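Long-range contacts in lactate dehydrogenase (Eimeria maxima, PDB 6CT6), which probably catalyses the NADH-dependent interconversion of pyruvate and lactate, and is captured here with NADH and the substrate-like inhibitor oxamate: residues 26-31 with 249-254; 83-88 with 109-114; 193-198 with 221-226; 273-278 with 297-302. All blocks are in the same frame, centred on the assembly; numbering follows the deposited sequence.

Interaction 1. Residues 26-31 with 249-254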
# COMPACT_ATOMS: atom_id res chain seq x y z
N PHE B 26 4.26 1.17 4.51
CA PHE B 26 4.61 1.45 3.12
C PHE B 26 4.79 2.95 2.89
O PHE B 26 5.74 3.38 2.23
CB PHE B 26 3.52 0.87 2.21
CG PHE B 26 3.85 0.86 0.74
CD1 PHE B 26 5.13 0.61 0.29
CD2 PHE B 26 2.84 1.06 -0.19
CE1 PHE B 26 5.40 0.58 -1.08
CE2 PHE B 26 3.10 1.04 -1.54
CZ PHE B 26 4.38 0.80 -1.99
N LEU B 27 3.87 3.76 3.43
CA LEU B 27 3.95 5.21 3.25
C LEU B 27 5.20 5.78 3.90
O LEU B 27 5.83 6.70 3.36
CB LEU B 27 2.70 5.87 3.82
CG LEU B 27 1.44 5.72 2.97
CD1 LEU B 27 0.20 6.00 3.80
CD2 LEU B 27 1.48 6.64 1.76
N CYS B 28 5.58 5.26 5.08
CA CYS B 28 6.78 5.74 5.74
C CYS B 28 8.02 5.46 4.90
O CYS B 28 8.90 6.32 4.76
CB CYS B 28 6.91 5.09 7.12
SG CYS B 28 5.70 5.69 8.33
N SER B 29 8.10 4.26 4.33
CA SER B 29 9.20 3.92 3.43
C SER B 29 9.25 4.88 2.25
O SER B 29 10.31 5.45 1.94
CB SER B 29 9.04 2.48 2.95
OG SER B 29 10.03 2.13 1.99
N LEU B 30 8.11 5.09 1.59
CA LEU B 30 8.08 5.92 0.39
C LEU B 30 8.37 7.38 0.70
O LEU B 30 9.03 8.07 -0.09
CB LEU B 30 6.71 5.78 -0.29
CG LEU B 30 6.33 4.42 -0.87
CD1 LEU B 30 4.86 4.39 -1.25
CD2 LEU B 30 7.19 4.07 -2.08
N LYS B 31 7.87 7.88 1.83
CA LYS B 31 8.02 9.29 2.18
C LYS B 31 9.29 9.59 2.96
O LYS B 31 9.58 10.76 3.21
CB LYS B 31 6.81 9.76 3.01
CG LYS B 31 5.48 9.76 2.26
CD LYS B 31 4.31 10.07 3.19
CE LYS B 31 4.21 11.55 3.54
NZ LYS B 31 3.80 12.39 2.37
N SER B 249 -4.60 8.99 5.58
CA SER B 249 -5.13 10.02 6.48
C SER B 249 -4.38 10.03 7.80
O SER B 249 -3.95 11.10 8.27
CB SER B 249 -6.62 9.79 6.72
OG SER B 249 -7.37 9.93 5.52
N ALA B 250 -4.21 8.86 8.42
CA ALA B 250 -3.50 8.79 9.69
C ALA B 250 -2.06 9.26 9.55
O ALA B 250 -1.54 9.95 10.43
CB ALA B 250 -3.53 7.36 10.23
N ILE B 251 -1.41 8.90 8.44
CA ILE B 251 0.00 9.24 8.28
C ILE B 251 0.18 10.74 8.10
O ILE B 251 1.15 11.33 8.59
CB ILE B 251 0.60 8.43 7.11
CG1 ILE B 251 0.91 6.99 7.55
CG2 ILE B 251 1.86 9.10 6.55
CD1 ILE B 251 2.08 6.86 8.54
N LEU B 252 -0.75 11.39 7.40
CA LEU B 252 -0.65 12.84 7.25
C LEU B 252 -0.79 13.54 8.60
O LEU B 252 -0.11 14.54 8.86
CB LEU B 252 -1.71 13.36 6.26
CG LEU B 252 -1.52 12.96 4.80
CD1 LEU B 252 -2.57 13.61 3.91
CD2 LEU B 252 -0.12 13.31 4.30
N MET B 253 -1.65 13.02 9.48
CA MET B 253 -1.76 13.57 10.82
C MET B 253 -0.45 13.41 11.58
O MET B 253 0.04 14.35 12.22
CB MET B 253 -2.90 12.89 11.58
CG MET B 253 -4.28 13.14 10.98
SD MET B 253 -5.55 12.01 11.61
CE MET B 253 -5.54 12.41 13.36
N ALA B 254 0.15 12.21 11.50
CA ALA B 254 1.43 11.97 12.16
C ALA B 254 2.52 12.88 11.59
O ALA B 254 3.38 13.36 12.33
CB ALA B 254 1.83 10.51 12.00
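Ile251 of helix 244-259 fills the gap to helix 19-31 and is met there by Leu27, Cys28 and Lys31, each touching a different part of its branched side chain. Leu27 gives one methyl: its CD1 lies 3.9 Å from Ile251 CG1 and only slightly farther from CB, the two side chains meeting at a slant. The outer end of the isoleucine goes to the cysteine, where Ile251 CD1 rests 3.8 Å from Cys28 SG; the thiol sulfur acts here as one more apolar surface. With CG1 turned anti to the carbonyl carbon (chi1 -79°), Ile251 sends its longer branch to Leu27 and Cys28, while CG2 serves the lysine, standing 4.3 Å from Lys31 CD. The short segment axes pass 10.9 Å apart at -52°, a distance bridged by side chains from both helices, Ile251 having the most surface buried. Helix 19-31 follows the first strand of the Rossmann-type NAD-binding domain and the glycine-rich turn that meets the cofactor, whereas helix 244-259 belongs to the C-terminal half of the chain; the contact therefore joins the two halves of the lactate dehydrogenase fold. Ile82 of strand 80-83 also packs on Ile251, from the parallel part of the mixed sheet. At the solvent end Lys31 bends its tip toward Leu252, and a weak, long ion pair draws its NZ to Glu255, one turn beyond Ile251. Leu27 additionally packs against Leu30 of the second subunit, which places this helix pair beside the dimer interface.

Interaction 2. Residues 83-88 with 109-114. With NAI (1,4-dihydronicotinamide adenine dinucleotide), chain D.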
# COMPACT_ATOMS: atom_id res chain seq x y z
N ILE B 83 -2.51 3.24 16.17
CA ILE B 83 -3.12 2.00 16.67
C ILE B 83 -4.17 1.52 15.68
O ILE B 83 -5.15 2.23 15.41
CB ILE B 83 -3.75 2.20 18.06
CG1 ILE B 83 -2.70 2.63 19.08
CG2 ILE B 83 -4.43 0.91 18.53
CD1 ILE B 83 -3.30 3.24 20.34
N THR B 84 -3.98 0.30 15.17
CA THR B 84 -5.02 -0.41 14.44
C THR B 84 -5.31 -1.77 15.05
O THR B 84 -5.99 -2.60 14.42
CB THR B 84 -4.63 -0.56 12.96
OG1 THR B 84 -3.40 -1.28 12.86
CG2 THR B 84 -4.49 0.81 12.29
N ALA B 85 -4.82 -2.03 16.26
CA ALA B 85 -4.98 -3.33 16.90
C ALA B 85 -6.45 -3.65 17.13
O ALA B 85 -7.26 -2.78 17.44
CB ALA B 85 -4.23 -3.35 18.23
N GLY B 86 -6.79 -4.93 17.00
CA GLY B 86 -8.13 -5.39 17.29
C GLY B 86 -8.44 -6.70 16.60
O GLY B 86 -7.78 -7.11 15.65
N ILE B 87 -9.46 -7.38 17.12
CA ILE B 87 -10.10 -8.47 16.40
C ILE B 87 -11.13 -7.86 15.46
O ILE B 87 -12.00 -7.09 15.90
CB ILE B 87 -10.75 -9.47 17.37
CG1 ILE B 87 -9.78 -9.91 18.46
CG2 ILE B 87 -11.29 -10.68 16.60
CD1 ILE B 87 -8.58 -10.70 17.96
N THR B 88 -11.05 -8.18 14.17
CA THR B 88 -11.90 -7.54 13.18
C THR B 88 -12.90 -8.48 12.52
O THR B 88 -13.66 -8.03 11.65
CB THR B 88 -11.04 -6.87 12.10
OG1 THR B 88 -10.34 -7.87 11.35
CG2 THR B 88 -10.04 -5.92 12.74
N LYS B 109 -10.83 -4.29 25.53
CA LYS B 109 -9.78 -4.86 26.37
C LYS B 109 -8.42 -4.79 25.69
O LYS B 109 -7.40 -4.59 26.35
CB LYS B 109 -10.12 -6.31 26.74
CG LYS B 109 -11.35 -6.44 27.63
CD LYS B 109 -11.36 -7.75 28.40
CE LYS B 109 -12.62 -7.87 29.24
NZ LYS B 109 -12.76 -6.77 30.24
N ILE B 110 -8.39 -4.94 24.36
CA ILE B 110 -7.14 -4.78 23.63
C ILE B 110 -6.64 -3.35 23.75
O ILE B 110 -5.44 -3.11 23.96
CB ILE B 110 -7.33 -5.20 22.16
CG1 ILE B 110 -7.55 -6.71 22.07
CG2 ILE B 110 -6.12 -4.80 21.31
CD1 ILE B 110 -8.00 -7.20 20.71
N MET B 111 -7.54 -2.38 23.61
CA MET B 111 -7.15 -0.98 23.74
C MET B 111 -6.50 -0.70 25.10
O MET B 111 -5.62 0.16 25.19
CB MET B 111 -8.37 -0.07 23.55
CG MET B 111 -8.93 -0.05 22.14
SD MET B 111 -7.77 0.51 20.88
CE MET B 111 -7.07 -1.04 20.30
N ARG B 112 -6.93 -1.41 26.14
CA ARG B 112 -6.40 -1.15 27.47
C ARG B 112 -5.04 -1.80 27.69
O ARG B 112 -4.20 -1.25 28.41
CB ARG B 112 -7.41 -1.60 28.53
CG ARG B 112 -8.64 -0.69 28.57
CD ARG B 112 -9.76 -1.24 29.42
NE ARG B 112 -10.90 -0.32 29.46
CZ ARG B 112 -12.15 -0.67 29.75
NH1 ARG B 112 -12.45 -1.93 30.02
NH2 ARG B 112 -13.11 0.25 29.75
N GLU B 113 -4.79 -2.96 27.06
CA GLU B 113 -3.43 -3.50 27.03
C GLU B 113 -2.49 -2.55 26.28
O GLU B 113 -1.37 -2.29 26.73
CB GLU B 113 -3.42 -4.89 26.39
CG GLU B 113 -4.37 -5.91 27.01
CD GLU B 113 -3.99 -6.29 28.43
OE1 GLU B 113 -2.79 -6.21 28.78
OE2 GLU B 113 -4.89 -6.67 29.20
N VAL B 114 -2.94 -2.04 25.13
CA VAL B 114 -2.11 -1.12 24.35
C VAL B 114 -1.82 0.14 25.15
O VAL B 114 -0.67 0.59 25.24
CB VAL B 114 -2.79 -0.80 23.00
CG1 VAL B 114 -2.09 0.36 22.29
CG2 VAL B 114 -2.80 -2.02 22.11
PA NAI D . -6.78 -6.01 10.37
O1A NAI D . -7.52 -7.17 11.00
O2A NAI D . -6.22 -6.15 8.98
O5B NAI D . -5.58 -5.62 11.36
C5B NAI D . -5.76 -5.63 12.78
C4B NAI D . -4.50 -6.21 13.40
O4B NAI D . -4.45 -5.97 14.81
C3B NAI D . -4.42 -7.73 13.22
O3B NAI D . -3.26 -8.05 12.45
C2B NAI D . -4.33 -8.29 14.62
O2B NAI D . -3.46 -9.42 14.71
C1B NAI D . -3.77 -7.09 15.37
N9A NAI D . -3.91 -7.14 16.84
C8A NAI D . -4.84 -7.74 17.60
N7A NAI D . -4.58 -7.54 18.92
C5A NAI D . -3.46 -6.79 19.00
C6A NAI D . -2.62 -6.21 20.07
N6A NAI D . -2.93 -6.38 21.37
N1A NAI D . -1.53 -5.50 19.70
C2A NAI D . -1.20 -5.31 18.41
N3A NAI D . -1.91 -5.81 17.40
C4A NAI D . -3.03 -6.54 17.63
O3 NAI D . -7.75 -4.71 10.43
PN NAI D . -7.53 -3.34 9.60
O1N NAI D . -8.19 -3.48 8.26
O2N NAI D . -6.07 -2.94 9.69
O5D NAI D . -8.42 -2.32 10.48
C5D NAI D . -8.03 -2.05 11.82
C4D NAI D . -9.07 -1.21 12.55
O4D NAI D . -9.26 0.06 11.90
C3D NAI D . -10.42 -1.90 12.58
O3D NAI D . -10.98 -1.76 13.89
C2D NAI D . -11.24 -1.13 11.57
O2D NAI D . -12.65 -1.18 11.82
C1D NAI D . -10.67 0.26 11.75
N1N NAI D . -10.96 1.24 10.69
C2N NAI D . -11.11 2.50 11.11
C3N NAI D . -11.37 3.54 10.25
C7N NAI D . -11.54 4.90 10.85
O7N NAI D . -11.19 5.09 12.00
N7N NAI D . -12.08 5.88 10.12
C4N NAI D . -11.49 3.31 8.77
C5N NAI D . -11.30 1.90 8.43
C6N NAI D . -11.04 0.93 9.39
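Thr88 OG1 donates a hydrogen bond of 2.9 Å to O1A of the NADH pyrophosphate, anchoring the far end of the 83-88 loop, while Ala85 and Gly86 lie between the cofactor and helix 104-121. With OG1 placed between the backbone N and the carbonyl carbon (chi1 67°), the hydroxyl faces the phosphate and the methyl CG2 also touches O1A. Gly86 N adds a weak, bent bond of 3.4 Å to the ribose oxygen O4B. Ala85 has its CB against the adenine, 3.5 Å from C4A of NADH, and on its protein side touches Ile110 CG2 at 3.9 Å. That same Ile110 methyl approaches the adenine amino nitrogen N6A. Ile110 CD1 meets Gly86 CA, and the Ile110 and Ile87 side chains cross at about a right angle. Deeper in, Ile83 and Val114 meet tip to tip, CD1 to CG1 at 3.7 Å, and Met111, bent at chi2 and chi3, brings CE to Ile83 CG2, also at 3.7 Å. The loop leaves the C-terminal end of strand 80-83, where Rossmann folds hold their dinucleotide. Asn107 OD1 accepts from Ile87 N and Thr131 OG1 bonds to Ala85 O, tying the loop to its surroundings. The chemistry suggests that these two segments meet the adenine through apolar contacts and the pyrophosphate through a directed hydrogen bond.

Interaction 3. Residues 193-198 with 221-226. With GLC (alpha-D-glucopyranose), chain E.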
# COMPACT_ATOMS: atom_id res chain seq x y z
N PRO B 193 -21.86 15.30 7.61
CA PRO B 193 -21.26 16.12 6.54
C PRO B 193 -21.84 17.53 6.58
O PRO B 193 -23.05 17.73 6.49
CB PRO B 193 -21.66 15.38 5.26
CG PRO B 193 -22.04 14.00 5.69
CD PRO B 193 -22.58 14.14 7.07
N LEU B 194 -20.95 18.51 6.73
CA LEU B 194 -21.35 19.91 6.90
C LEU B 194 -21.48 20.56 5.52
O LEU B 194 -20.61 21.29 5.05
CB LEU B 194 -20.36 20.65 7.78
CG LEU B 194 -20.37 20.28 9.26
CD1 LEU B 194 -19.22 20.96 9.99
CD2 LEU B 194 -21.69 20.65 9.91
N MET B 195 -22.62 20.29 4.87
CA MET B 195 -22.82 20.76 3.51
C MET B 195 -22.79 22.28 3.42
O MET B 195 -22.43 22.83 2.37
CB MET B 195 -24.15 20.22 2.96
CG MET B 195 -24.31 18.71 3.11
SD MET B 195 -22.91 17.77 2.47
CE MET B 195 -23.24 17.81 0.71
N ARG B 196 -23.13 22.97 4.51
CA ARG B 196 -23.15 24.43 4.48
C ARG B 196 -21.74 25.01 4.43
O ARG B 196 -21.56 26.13 3.93
CB ARG B 196 -23.90 24.96 5.70
CG ARG B 196 -23.90 26.48 5.83
CD ARG B 196 -24.89 26.96 6.89
NE ARG B 196 -24.42 26.71 8.26
CZ ARG B 196 -23.69 27.56 8.98
NH1 ARG B 196 -23.32 28.72 8.48
NH2 ARG B 196 -23.33 27.23 10.22
N TYR B 197 -20.75 24.27 4.92
CA TYR B 197 -19.38 24.76 5.02
C TYR B 197 -18.50 24.34 3.84
O TYR B 197 -17.31 24.63 3.84
CB TYR B 197 -18.74 24.28 6.32
CG TYR B 197 -19.09 25.08 7.56
CD1 TYR B 197 -18.39 26.23 7.89
CD2 TYR B 197 -20.11 24.66 8.42
CE1 TYR B 197 -18.70 26.96 9.03
CE2 TYR B 197 -20.42 25.38 9.56
CZ TYR B 197 -19.71 26.53 9.86
OH TYR B 197 -20.02 27.26 10.99
N ILE B 198 -19.06 23.65 2.84
CA ILE B 198 -18.27 23.29 1.67
C ILE B 198 -17.90 24.55 0.91
O ILE B 198 -18.77 25.38 0.61
CB ILE B 198 -19.05 22.32 0.76
CG1 ILE B 198 -19.36 21.01 1.48
CG2 ILE B 198 -18.25 22.04 -0.53
CD1 ILE B 198 -20.33 20.11 0.71
N ASN B 221 -27.63 13.80 -2.54
CA ASN B 221 -27.08 12.48 -2.80
C ASN B 221 -25.69 12.33 -2.22
O ASN B 221 -25.34 11.28 -1.66
CB ASN B 221 -27.07 12.21 -4.31
CG ASN B 221 -26.84 10.75 -4.64
OD1 ASN B 221 -27.13 9.86 -3.84
ND2 ASN B 221 -26.33 10.49 -5.84
N ILE B 222 -24.87 13.38 -2.32
CA ILE B 222 -23.51 13.34 -1.81
C ILE B 222 -23.52 13.26 -0.29
O ILE B 222 -22.70 12.56 0.32
CB ILE B 222 -22.71 14.55 -2.32
CG1 ILE B 222 -22.42 14.39 -3.81
CG2 ILE B 222 -21.42 14.75 -1.51
CD1 ILE B 222 -21.85 15.63 -4.47
N TYR B 223 -24.43 14.00 0.35
CA TYR B 223 -24.59 13.91 1.80
C TYR B 223 -24.84 12.47 2.22
O TYR B 223 -24.23 11.96 3.17
CB TYR B 223 -25.73 14.82 2.24
CG TYR B 223 -26.08 14.78 3.71
CD1 TYR B 223 -25.45 15.62 4.61
CD2 TYR B 223 -27.07 13.93 4.19
CE1 TYR B 223 -25.77 15.60 5.96
CE2 TYR B 223 -27.40 13.90 5.53
CZ TYR B 223 -26.75 14.74 6.41
OH TYR B 223 -27.07 14.72 7.75
N ASN B 224 -25.74 11.78 1.51
CA ASN B 224 -26.05 10.39 1.83
C ASN B 224 -24.88 9.48 1.49
O ASN B 224 -24.50 8.61 2.28
CB ASN B 224 -27.31 9.95 1.09
CG ASN B 224 -28.55 10.67 1.56
OD1 ASN B 224 -28.69 10.97 2.75
ND2 ASN B 224 -29.45 10.97 0.63
N LYS B 225 -24.31 9.65 0.29
CA LYS B 225 -23.23 8.76 -0.13
C LYS B 225 -22.01 8.88 0.78
O LYS B 225 -21.30 7.89 0.99
CB LYS B 225 -22.85 9.06 -1.59
CG LYS B 225 -23.81 8.42 -2.61
CD LYS B 225 -23.71 6.89 -2.56
CE LYS B 225 -24.77 6.19 -3.41
NZ LYS B 225 -24.82 4.74 -3.08
N THR B 226 -21.78 10.06 1.36
CA THR B 226 -20.68 10.21 2.31
C THR B 226 -20.88 9.31 3.53
O THR B 226 -19.95 8.62 3.96
CB THR B 226 -20.55 11.68 2.74
OG1 THR B 226 -20.27 12.49 1.60
CG2 THR B 226 -19.44 11.85 3.78
C1 GLC E . -29.01 17.68 5.88
C2 GLC E . -28.02 18.88 5.68
C3 GLC E . -28.37 19.67 4.40
C4 GLC E . -28.38 18.66 3.28
C5 GLC E . -29.61 17.81 3.51
C6 GLC E . -29.72 16.91 2.27
O1 GLC E . -30.15 18.13 6.56
O2 GLC E . -28.09 19.76 6.77
O3 GLC E . -27.37 20.60 4.13
O4 GLC E . -28.53 19.32 2.05
O5 GLC E . -29.39 17.00 4.66
O6 GLC E . -28.49 16.27 2.09
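Tyr223 turns one face to a bound glucose, while Pro193 O and Met195 SD stand at its edge; the proline ring lies below the rim, on the side away from the sugar. Its CG stands anti to the backbone N (chi1 177°), which carries the tyrosine ring off helix 216-237 alongside the 193-198 loop. Pro193 crosses the tyrosine at about a right angle: its CD is 3.7 Å from Tyr223 CE1, and its carbonyl oxygen is 3.5 Å from that same CE1. Met195 comes in obliquely, with CG 3.6 Å from Tyr223 CD1. Farther along its bent chain SD is 5.3 Å from the ring centroid and 89° off the ring normal, an in-plane Met-aromatic contact. The methyl CE then turns onto the helix and reaches Ile222 CG2 at 4.2 Å. One turn on, Pro193 CG slides past Thr226 CG2 in the opposite sense, 3.9 Å away; the threonine hydroxyl is spent within the helix, where OG1 donates to Ile222 O at 2.7 Å. That carbonyl also takes the Thr226 amide, the two donors arriving from opposite faces of its plane. Val183 of strand 179-184 backs both Pro193 and Thr226, and Met167 of helix 157-172 adds to the packing on Thr226. Above the ring, the glucose O5 stands 3.7 Å over its centre, and Glu304 holds the sugar by a hydrogen bond. Somewhat tilted over the tyrosine face, the sugar stacks as in many carbohydrate-binding sites, though no role for glucose is implied in this C-terminal-domain pocket.

Interaction 4. Residues 273-278 with 297-302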
# COMPACT_ATOMS: atom_id res chain seq x y z
N GLY B 273 -16.69 20.90 27.21
CA GLY B 273 -17.31 22.19 27.01
C GLY B 273 -17.64 22.43 25.55
O GLY B 273 -18.80 22.69 25.20
N GLN B 274 -16.63 22.33 24.69
CA GLN B 274 -16.82 22.62 23.28
C GLN B 274 -17.88 21.71 22.68
O GLN B 274 -17.97 20.52 23.02
CB GLN B 274 -15.51 22.44 22.51
CG GLN B 274 -14.31 23.17 23.10
CD GLN B 274 -13.53 22.32 24.09
OE1 GLN B 274 -14.08 21.39 24.69
NE2 GLN B 274 -12.25 22.63 24.26
N TYR B 275 -18.69 22.27 21.79
CA TYR B 275 -19.68 21.51 21.03
C TYR B 275 -20.71 20.83 21.94
O TYR B 275 -21.34 19.85 21.54
CB TYR B 275 -19.00 20.46 20.14
CG TYR B 275 -18.21 21.07 19.02
CD1 TYR B 275 -18.81 21.35 17.80
CD2 TYR B 275 -16.87 21.38 19.18
CE1 TYR B 275 -18.09 21.91 16.77
CE2 TYR B 275 -16.14 21.95 18.15
CZ TYR B 275 -16.76 22.21 16.94
OH TYR B 275 -16.05 22.77 15.91
N ASN B 276 -20.90 21.35 23.15
CA ASN B 276 -21.83 20.78 24.11
C ASN B 276 -21.42 19.37 24.52
O ASN B 276 -22.26 18.57 24.94
CB ASN B 276 -23.26 20.78 23.55
CG ASN B 276 -24.31 20.62 24.62
OD1 ASN B 276 -24.91 19.56 24.77
ND2 ASN B 276 -24.53 21.69 25.39
N VAL B 277 -20.13 19.06 24.41
CA VAL B 277 -19.59 17.74 24.74
C VAL B 277 -18.95 17.83 26.12
O VAL B 277 -18.23 18.79 26.43
CB VAL B 277 -18.57 17.28 23.69
CG1 VAL B 277 -17.84 16.02 24.15
CG2 VAL B 277 -19.26 17.03 22.36
N ASN B 278 -19.19 16.82 26.95
CA ASN B 278 -18.75 16.81 28.34
C ASN B 278 -17.88 15.59 28.60
O ASN B 278 -18.39 14.48 28.79
CB ASN B 278 -19.96 16.85 29.28
CG ASN B 278 -20.75 18.13 29.15
OD1 ASN B 278 -20.20 19.23 29.29
ND2 ASN B 278 -22.04 18.01 28.86
N ILE B 297 -11.01 23.99 17.11
CA ILE B 297 -11.79 25.05 16.49
C ILE B 297 -13.26 24.77 16.73
O ILE B 297 -13.73 23.64 16.53
CB ILE B 297 -11.47 25.18 14.99
CG1 ILE B 297 -10.00 25.57 14.81
CG2 ILE B 297 -12.39 26.19 14.33
CD1 ILE B 297 -9.49 25.45 13.40
N GLU B 298 -14.00 25.79 17.14
CA GLU B 298 -15.40 25.67 17.51
C GLU B 298 -16.25 26.37 16.44
O GLU B 298 -16.33 27.60 16.41
CB GLU B 298 -15.65 26.24 18.90
CG GLU B 298 -17.01 25.90 19.46
CD GLU B 298 -17.03 25.83 20.97
OE1 GLU B 298 -16.05 26.29 21.60
OE2 GLU B 298 -18.02 25.31 21.53
N LEU B 299 -16.87 25.57 15.58
CA LEU B 299 -17.67 26.10 14.49
C LEU B 299 -18.92 26.80 15.02
O LEU B 299 -19.47 26.44 16.06
CB LEU B 299 -18.08 24.98 13.54
CG LEU B 299 -16.95 24.18 12.88
CD1 LEU B 299 -17.51 22.97 12.14
CD2 LEU B 299 -16.17 25.06 11.92
N ASP B 300 -19.37 27.82 14.28
CA ASP B 300 -20.59 28.55 14.63
C ASP B 300 -21.78 27.86 13.97
O ASP B 300 -22.43 28.38 13.05
CB ASP B 300 -20.47 30.01 14.21
CG ASP B 300 -21.64 30.85 14.70
OD1 ASP B 300 -22.32 30.43 15.65
OD2 ASP B 300 -21.86 31.94 14.13
N LEU B 301 -22.06 26.65 14.45
CA LEU B 301 -23.15 25.85 13.91
C LEU B 301 -24.50 26.52 14.16
O LEU B 301 -24.72 27.15 15.20
CB LEU B 301 -23.15 24.45 14.53
CG LEU B 301 -21.91 23.57 14.31
CD1 LEU B 301 -22.03 22.26 15.07
CD2 LEU B 301 -21.70 23.30 12.83
N ASN B 302 -25.40 26.36 13.20
CA ASN B 302 -26.76 26.84 13.35
C ASN B 302 -27.59 25.80 14.11
O ASN B 302 -27.11 24.73 14.49
CB ASN B 302 -27.36 27.17 11.98
CG ASN B 302 -27.52 25.94 11.10
OD1 ASN B 302 -27.56 24.81 11.58
ND2 ASN B 302 -27.63 26.16 9.79
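Two loops run past each other with Gln274 and Glu298 nearest, CA to CA 6.7 Å apart, and at Tyr275 the backbone takes positive phi (61°). The tyrosine spans the gap and ends in two hydrogen bonds: OH donates to Ile297 O at 2.6 Å and accepts from Leu299 N at 2.9 Å, the second nearly straight at 162°. With Ile297 O also at the ring edge and in its plane, the pair of bonds should hold the phenol in a defined rotation. Over one face of the ring, toward its rim, lies Glu298 CG. The glutamate extends from a CG anti to its backbone N (chi1 -169°) and returns to the start of the tyrosine, where Tyr275 N donates to OE2 at 3.1 Å; the amide meets that oxygen from above the carboxylate plane. Tyrosine and glutamate thus bond reciprocally, each from its side-chain end to the other loop's backbone. The loops are the turn joining strands 263-272 and 281-289 and the link from strand 294-296 into helix 303-328, both in the lactate/malate dehydrogenase C-terminal domain. Leu301 CD1 comes to the ring edge, 4.3 Å from Tyr275 CE1, and Leu309 of that helix packs on both residues. The Gln274 and Glu298 side chains cross at about a right angle, Gln274 CG 3.9 Å from Glu298 OE1, while Gln274 OE1 accepts from Asn272 N.

Interactions 1, 2 and 3 are buried; interaction 4 is partly open to solvent, and it alone of the four carries hydrogen bonds between its two segments. The first three are mainly apolar across their segments, but interactions 2 and 3 add a ligand each, NADH for 83-88 with 109-114 and glucose for 193-198 with 221-226. Interaction 1 links the NAD-binding and C-terminal parts and lies beside the second subunit, whereas interaction 2 stays in the former and interactions 3 and 4 in the latter. These last two touch: Arg196 NH2 probably bonds to Asp300 O at 3.2 Å, and Leu194 packs on Leu299. Interactions 2 and 3 lie on opposite sides of the chain's centre.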